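Local coordinates for sugar fermentation stimulation protein homolog (PDB 4DA2) that probably binds DNA and, with its OB fold joined to a calcium-loaded PD-(D/E)xK domain, is built like a nuclease, at residues 46-49 with 50-53; 86-89 with 90-94; 150-153 with 154-158. The protein carries 1 engineered substitution. All blocks are in the same frame, centred on the assembly; numbering follows the deposited sequence.

Contact 1: residues 46-49 with 50-53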
loop_
_atom_site.group_PDB
_atom_site.type_symbol
_atom_site.label_atom_id
_atom_site.label_comp_id
_atom_site.label_asym_id
_atom_site.label_seq_id
_atom_site.Cartn_x
_atom_site.Cartn_y
_atom_site.Cartn_z
ATOM N N PHE A 46 13.877 -5.316 2.862
ATOM C CA PHE A 46 13.122 -6.353 3.566
ATOM C C PHE A 46 13.509 -7.757 3.128
ATOM O O PHE A 46 13.571 -8.657 3.972
ATOM C CB PHE A 46 11.601 -6.205 3.368
ATOM C CG PHE A 46 10.989 -5.060 4.155
ATOM C CD1 PHE A 46 11.129 -5.001 5.546
ATOM C CD2 PHE A 46 10.308 -4.041 3.500
ATOM C CE1 PHE A 46 10.574 -3.940 6.276
ATOM C CE2 PHE A 46 9.754 -2.973 4.215
ATOM C CZ PHE A 46 9.886 -2.925 5.603
ATOM N N MET A 47 13.707 -7.933 1.813
ATOM C CA MET A 47 13.928 -9.248 1.182
ATOM C C MET A 47 15.375 -9.656 1.343
ATOM O O MET A 47 16.108 -9.728 0.351
ATOM C CB MET A 47 13.611 -9.187 -0.315
ATOM C CG MET A 47 12.240 -8.659 -0.658
ATOM S SD MET A 47 11.032 -9.972 -0.580
ATOM C CE MET A 47 9.479 -9.067 -0.644
ATOM N N ILE A 48 15.775 -9.911 2.590
ATOM C CA ILE A 48 17.159 -10.251 2.938
ATOM C C ILE A 48 17.133 -11.619 3.618
ATOM O O ILE A 48 16.371 -11.828 4.566
ATOM C CB ILE A 48 17.791 -9.181 3.904
ATOM C CG1 ILE A 48 17.803 -7.787 3.253
ATOM C CG2 ILE A 48 19.202 -9.603 4.409
ATOM C CD1 ILE A 48 18.894 -7.556 2.248
ATOM N N PRO A 49 17.953 -12.572 3.123
ATOM C CA PRO A 49 17.987 -13.898 3.759
ATOM C C PRO A 49 18.207 -13.805 5.276
ATOM O O PRO A 49 19.116 -13.082 5.738
ATOM C CB PRO A 49 19.155 -14.604 3.049
ATOM C CG PRO A 49 19.201 -13.960 1.680
ATOM C CD PRO A 49 18.804 -12.504 1.918
ATOM N N GLY A 50 17.348 -14.461 6.047
ATOM C CA GLY A 50 17.472 -14.484 7.504
ATOM C C GLY A 50 16.488 -13.575 8.234
ATOM O O GLY A 50 16.256 -13.744 9.442
ATOM N N ARG A 51 15.896 -12.625 7.504
ATOM C CA ARG A 51 14.915 -11.678 8.082
ATOM C C ARG A 51 13.619 -12.362 8.449
ATOM O O ARG A 51 13.175 -13.265 7.748
ATOM C CB ARG A 51 14.637 -10.552 7.089
ATOM C CG ARG A 51 15.781 -9.560 6.898
ATOM C CD ARG A 51 15.773 -8.525 8.028
ATOM N NE ARG A 51 16.522 -7.317 7.684
ATOM C CZ ARG A 51 17.838 -7.181 7.809
ATOM N NH1 ARG A 51 18.581 -8.179 8.275
ATOM N NH2 ARG A 51 18.414 -6.039 7.457
ATOM N N ILE A 52 13.015 -11.946 9.561
ATOM C CA ILE A 52 11.756 -12.521 9.992
ATOM C C ILE A 52 10.593 -11.899 9.224
ATOM O O ILE A 52 10.432 -10.684 9.235
ATOM C CB ILE A 52 11.546 -12.326 11.502
ATOM C CG1 ILE A 52 12.756 -12.866 12.301
ATOM C CG2 ILE A 52 10.234 -12.967 11.943
ATOM C CD1 ILE A 52 13.128 -14.343 11.989
ATOM N N GLY A 53 9.810 -12.743 8.550
ATOM C CA GLY A 53 8.559 -12.326 7.898
ATOM C C GLY A 53 7.373 -12.918 8.634
ATOM O O GLY A 53 7.535 -13.654 9.609
#
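Arg-51 lays the first part of its side chain alongside Ile-48, the two pointing the same way from the ends of a tight turn. The touching atoms are the branch carbon CB of Ile-48 and the CG of Arg-51, 3.6 Å apart. Because Arg-51 turns its CG away from its carbonyl carbon and beside its own backbone N (chi1 -71°), that methylene also rests 3.3 Å from Ile-48 O. The chain bends at chi2, and CG2 of Ile-48 lies over one face of the guanidinium, toward its rim, with NH1 of Arg-51 at 4.2 Å from CG2 of Ile-48. The methyl of Ile-48 thus meets the guanidinium only loosely.

What brings the two side chains together is the backbone. Arg-51 N donates to Ile-48 O at 3.1 Å, a nearly straight bond with an N-H...O angle of 163°, closing a type II beta turn with Pro-49 and Gly-50 at its corners. Proline suits the first corner. The second has a positive phi (104°), and a side chain there would collide with Pro-49 O, which explains the glycine. Just before the turn, Met-47 centres an inverse gamma turn, marked by a weak bond from Ile-48 N to Phe-46 O.

The turn lies at the surface, yet it is tied to the domain: the ring of Phe-46 meets that of Phe-70, and Gly-50 and Arg-51 form backbone hydrogen bonds with Phe-15 on strand 11-18. This is a classic Pro-Gly type II turn, here leading the chain into strand 52-57 of the N-terminal OB-fold domain.

Contact 2: residues 86-89 with 90-94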
loop_
_atom_site.group_PDB
_atom_site.type_symbol
_atom_site.label_atom_id
_atom_site.label_comp_id
_atom_site.label_asym_id
_atom_site.label_seq_id
_atom_site.Cartn_x
_atom_site.Cartn_y
_atom_site.Cartn_z
ATOM N N LYS A 86 -7.283 -3.821 1.764
ATOM C CA LYS A 86 -8.371 -4.234 2.681
ATOM C C LYS A 86 -8.425 -3.258 3.866
ATOM O O LYS A 86 -9.519 -2.889 4.321
ATOM C CB LYS A 86 -8.169 -5.663 3.194
ATOM C CG LYS A 86 -8.443 -6.752 2.157
ATOM C CD LYS A 86 -8.624 -8.095 2.859
ATOM C CE LYS A 86 -9.021 -9.206 1.887
ATOM N NZ LYS A 86 -7.827 -9.919 1.372
ATOM N N ALA A 87 -7.243 -2.834 4.326
ATOM C CA ALA A 87 -7.105 -1.843 5.416
ATOM C C ALA A 87 -7.721 -0.505 4.972
ATOM O O ALA A 87 -8.524 0.099 5.697
ATOM C CB ALA A 87 -5.659 -1.653 5.783
ATOM N N PHE A 88 -7.353 -0.051 3.780
ATOM C CA PHE A 88 -8.006 1.134 3.202
ATOM C C PHE A 88 -9.545 1.015 3.149
ATOM O O PHE A 88 -10.259 1.934 3.540
ATOM C CB PHE A 88 -7.416 1.504 1.815
ATOM C CG PHE A 88 -7.975 2.788 1.267
ATOM C CD1 PHE A 88 -7.647 4.009 1.858
ATOM C CD2 PHE A 88 -8.840 2.779 0.186
ATOM C CE1 PHE A 88 -8.166 5.186 1.376
ATOM C CE2 PHE A 88 -9.394 3.962 -0.272
ATOM C CZ PHE A 88 -9.041 5.166 0.315
ATOM N N GLU A 89 -10.046 -0.107 2.644
ATOM C CA GLU A 89 -11.475 -0.397 2.602
ATOM C C GLU A 89 -12.139 -0.330 3.995
ATOM O O GLU A 89 -13.272 0.115 4.108
ATOM C CB GLU A 89 -11.729 -1.749 1.912
ATOM C CG GLU A 89 -11.407 -1.681 0.406
ATOM C CD GLU A 89 -11.134 -3.015 -0.266
ATOM O OE1 GLU A 89 -11.609 -4.048 0.223
ATOM O OE2 GLU A 89 -10.433 -3.029 -1.303
ATOM N N LYS A 90 -11.424 -0.737 5.041
ATOM C CA LYS A 90 -11.957 -0.624 6.394
ATOM C C LYS A 90 -12.038 0.831 6.820
ATOM O O LYS A 90 -13.023 1.256 7.442
ATOM C CB LYS A 90 -11.111 -1.449 7.373
ATOM C CG LYS A 90 -11.290 -2.944 7.156
ATOM C CD LYS A 90 -12.596 -3.391 7.805
ATOM C CE LYS A 90 -12.886 -4.802 7.440
ATOM N NZ LYS A 90 -14.061 -5.334 8.179
ATOM N N ILE A 91 -10.987 1.592 6.505
ATOM C CA ILE A 91 -10.997 3.041 6.725
ATOM C C ILE A 91 -12.214 3.711 6.057
ATOM O O ILE A 91 -12.914 4.536 6.686
ATOM C CB ILE A 91 -9.662 3.670 6.288
ATOM C CG1 ILE A 91 -8.558 3.239 7.262
ATOM C CG2 ILE A 91 -9.762 5.204 6.188
ATOM C CD1 ILE A 91 -7.172 3.603 6.798
ATOM N N ILE A 92 -12.491 3.339 4.805
ATOM C CA ILE A 92 -13.681 3.854 4.094
ATOM C C ILE A 92 -14.994 3.418 4.780
ATOM O O ILE A 92 -15.917 4.237 5.002
ATOM C CB ILE A 92 -13.668 3.486 2.579
ATOM C CG1 ILE A 92 -12.459 4.122 1.855
ATOM C CG2 ILE A 92 -15.001 3.863 1.856
ATOM C CD1 ILE A 92 -12.336 5.662 1.940
ATOM N N GLU A 93 -15.070 2.135 5.119
ATOM C CA GLU A 93 -16.246 1.541 5.762
ATOM C C GLU A 93 -16.587 2.238 7.067
ATOM O O GLU A 93 -17.754 2.580 7.309
ATOM C CB GLU A 93 -16.000 0.067 6.067
ATOM C CG GLU A 93 -16.376 -0.873 4.944
ATOM C CD GLU A 93 -15.961 -2.309 5.218
ATOM O OE1 GLU A 93 -16.184 -2.796 6.355
ATOM O OE2 GLU A 93 -15.418 -2.949 4.289
ATOM N N LYS A 94 -15.561 2.444 7.889
ATOM C CA LYS A 94 -15.716 3.004 9.237
ATOM C C LYS A 94 -15.791 4.540 9.204
ATOM O O LYS A 94 -15.935 5.190 10.249
ATOM C CB LYS A 94 -14.561 2.533 10.129
ATOM C CG LYS A 94 -14.615 1.049 10.503
ATOM C CD LYS A 94 -13.366 0.661 11.277
ATOM C CE LYS A 94 -13.165 -0.850 11.312
ATOM N NZ LYS A 94 -14.140 -1.559 12.179
#
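Phe-88 and Ile-92, one helical turn apart, meet with the isoleucine over one face of the ring. CG1 of Ile-92 stands 4.1 Å from the centroid of the Phe-88 ring in a CH-pi contact, displaced toward the rim, and CD1 of Ile-92 reaches the outer carbon CZ of Phe-88 at 3.7 Å. The first torsion of Phe-88 (chi1 -174°) sets CG beside the carbonyl carbon and brings the end of the ring toward the next helical turn, where Ile-92 sits.

Every carbonyl from Lys-86 to Glu-89 is taken by an amide four residues on. Ile-91 N gives the straightest of these bonds, 3.0 Å to Ala-87 O at 168°, and Ile-92 N reaches Phe-88 O at 2.9 Å, nearly along the C=O axis. The bond from Lys-90 N to Lys-86 O is more bent, at 142°, while Glu-93 N closes the series on Glu-89 O.

The carboxylate of Glu-89 looks outside the helix for its partners: OE2 is hydrogen-bonded to Tyr-119 OH, and OE1 has a weak, long ion pair with Arg-108. Glu-93 keeps its CB and CG against Glu-89 O, and its OE1 makes a long salt bridge, 3.8 Å, with Lys-90 NZ at the exposed side.

The apolar side of helix 81-93 packs on the large mixed sheet: Ala-87 touches Leu-213, Phe-88 and Ile-91 both meet Leu-211 on strand 207-215, and Phe-88 also reaches Val-130 and Thr-132 on strand 127-139, while Leu-4 of strand 2-6 meets Ala-87 and Ile-91.

Contact 3: residues 150-153 with 154-158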
loop_
_atom_site.group_PDB
_atom_site.type_symbol
_atom_site.label_atom_id
_atom_site.label_comp_id
_atom_site.label_asym_id
_atom_site.label_seq_id
_atom_site.Cartn_x
_atom_site.Cartn_y
_atom_site.Cartn_z
ATOM N N SER A 150 8.410 2.802 -11.737
ATOM C CA SER A 150 7.122 2.158 -11.916
ATOM C C SER A 150 6.442 2.822 -13.096
ATOM O O SER A 150 5.994 3.974 -13.010
ATOM C CB SER A 150 6.261 2.273 -10.658
ATOM O OG SER A 150 4.991 1.631 -10.835
ATOM N N VAL A 151 6.394 2.107 -14.217
ATOM C CA VAL A 151 5.686 2.604 -15.390
ATOM C C VAL A 151 4.193 2.565 -15.153
ATOM O O VAL A 151 3.478 3.476 -15.585
ATOM C CB VAL A 151 6.021 1.805 -16.686
ATOM C CG1 VAL A 151 5.466 2.524 -17.906
ATOM C CG2 VAL A 151 7.543 1.645 -16.818
ATOM N N ARG A 152 3.749 1.484 -14.502
ATOM C CA ARG A 152 2.386 1.301 -14.040
ATOM C C ARG A 152 1.969 2.548 -13.245
ATOM O O ARG A 152 0.942 3.141 -13.541
ATOM C CB ARG A 152 2.328 0.041 -13.168
ATOM C CG ARG A 152 0.965 -0.462 -12.762
ATOM C CD ARG A 152 1.159 -1.491 -11.633
ATOM N NE ARG A 152 0.010 -2.358 -11.388
ATOM C CZ ARG A 152 0.047 -3.691 -11.413
ATOM N NH1 ARG A 152 1.177 -4.343 -11.674
ATOM N NH2 ARG A 152 -1.055 -4.380 -11.167
ATOM N N GLY A 153 2.781 2.943 -12.261
ATOM C CA GLY A 153 2.504 4.128 -11.442
ATOM C C GLY A 153 2.555 5.450 -12.179
ATOM O O GLY A 153 1.757 6.350 -11.900
ATOM N N GLN A 154 3.490 5.589 -13.125
ATOM C CA GLN A 154 3.531 6.774 -13.974
ATOM C C GLN A 154 2.222 6.923 -14.746
ATOM O O GLN A 154 1.681 8.015 -14.807
ATOM C CB GLN A 154 4.719 6.740 -14.944
ATOM C CG GLN A 154 6.086 6.839 -14.279
ATOM C CD GLN A 154 7.228 6.579 -15.264
ATOM O OE1 GLN A 154 7.030 6.580 -16.469
ATOM N NE2 GLN A 154 8.417 6.351 -14.746
ATOM N N ARG A 155 1.715 5.812 -15.293
ATOM C CA ARG A 155 0.428 5.778 -15.992
ATOM C C ARG A 155 -0.723 6.180 -15.094
ATOM O O ARG A 155 -1.562 6.952 -15.498
ATOM C CB ARG A 155 0.152 4.382 -16.570
ATOM C CG ARG A 155 0.815 4.144 -17.909
ATOM C CD ARG A 155 0.391 2.761 -18.471
ATOM N NE ARG A 155 1.483 2.138 -19.211
ATOM C CZ ARG A 155 2.014 0.948 -18.938
ATOM N NH1 ARG A 155 1.552 0.191 -17.933
ATOM N NH2 ARG A 155 3.013 0.504 -19.681
ATOM N N HIS A 156 -0.762 5.628 -13.888
ATOM C CA HIS A 156 -1.841 5.947 -12.962
ATOM C C HIS A 156 -1.859 7.428 -12.627
ATOM O O HIS A 156 -2.917 8.039 -12.621
ATOM C CB HIS A 156 -1.735 5.129 -11.684
ATOM C CG HIS A 156 -1.969 3.662 -11.865
ATOM N ND1 HIS A 156 -1.552 2.733 -10.936
ATOM C CD2 HIS A 156 -2.577 2.960 -12.858
ATOM C CE1 HIS A 156 -1.908 1.522 -11.337
ATOM N NE2 HIS A 156 -2.513 1.632 -12.510
ATOM N N ILE A 157 -0.696 8.011 -12.345
ATOM C CA ILE A 157 -0.644 9.435 -11.969
ATOM C C ILE A 157 -1.080 10.315 -13.152
ATOM O O ILE A 157 -1.796 11.323 -12.974
ATOM C CB ILE A 157 0.734 9.854 -11.381
ATOM C CG1 ILE A 157 1.007 9.059 -10.092
ATOM C CG2 ILE A 157 0.752 11.409 -11.083
ATOM C CD1 ILE A 157 2.520 8.905 -9.732
ATOM N N LYS A 158 -0.687 9.910 -14.371
ATOM C CA LYS A 158 -1.123 10.617 -15.578
ATOM C C LYS A 158 -2.634 10.608 -15.746
ATOM O O LYS A 158 -3.224 11.633 -16.088
ATOM C CB LYS A 158 -0.371 10.114 -16.826
ATOM C CG LYS A 158 1.098 10.568 -16.851
ATOM C CD LYS A 158 1.854 10.005 -18.067
ATOM C CE LYS A 158 3.240 10.620 -18.192
ATOM N NZ LYS A 158 3.957 10.107 -19.392
#
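Arg-152 sends its side chain out opposite its own amide nitrogen (chi1 -170°) and extended as far as NE, so that it runs alongside His-156, whose own CG is turned beside its backbone N (chi1 -67°). CG of Arg-152 comes within 3.8 Å of CE1 of His-156; CE1 lies at the guanidinium edge, near its plane, which is 75° from that of the imidazole. Arg-152 O sits over one face of the ring, 3.4 Å from CG of His-156, while accepting from the backbone N of the same histidine, in the carbonyl plane.

One residue earlier, CG1 of Val-151 lies over a face of the Arg-155 guanidinium, 3.6 Å from NH2 of Arg-155.

Ser-150 is the N-cap: its OG accepts from Gly-153 N at 2.9 Å, and its O accepts from Gln-154 N at 3.0 Å. The glycine leaves room for this cap, since a CB there would be crowded by the serine hydroxyl. Asp-191 completes the helix start, its OD2 accepting from both Ser-150 N and Gln-154 NE2.

The imidazole is fixed from beyond the helix as well, through a hydrogen bond between ND1 and Lys-133 NZ. Without the ring, as with an alanine here, Lys-133 would probably lose this partner, and Arg-152 O and CG their cover.

Chemically, the contact joins a ring covered on one face by a helix carbonyl, and about 5 Å from a bound calcium ion, to the lysine that follows the metal ligands Glu-131 and Thr-132. His-156 may thus help position this E-x-K lysine, consistent with a second-shell role in the PD-(D/E)xK site.

In the fold
From the N terminus the three contacts follow in series, none nested in or crossing another. Contact 1 closes a tight turn where the loop after strand 31-36 enters strand 52-57, within the OB domain. After the last OB strands, contact 2 lies along helix 81-93, across the chain's centre from contact 1, and fastens that helix to strands 2-6, 127-139 and 207-215. Contact 3 forms the first turns of helix 151-165 and joins it to helix 192-204 and strand 115-122. The two helical contacts share the RE domain, with centres 24 Å apart and no touch, and contact 3 lies closer to the bound calcium. Contact 1 stands about 28 Å, centre to centre, from contact 3.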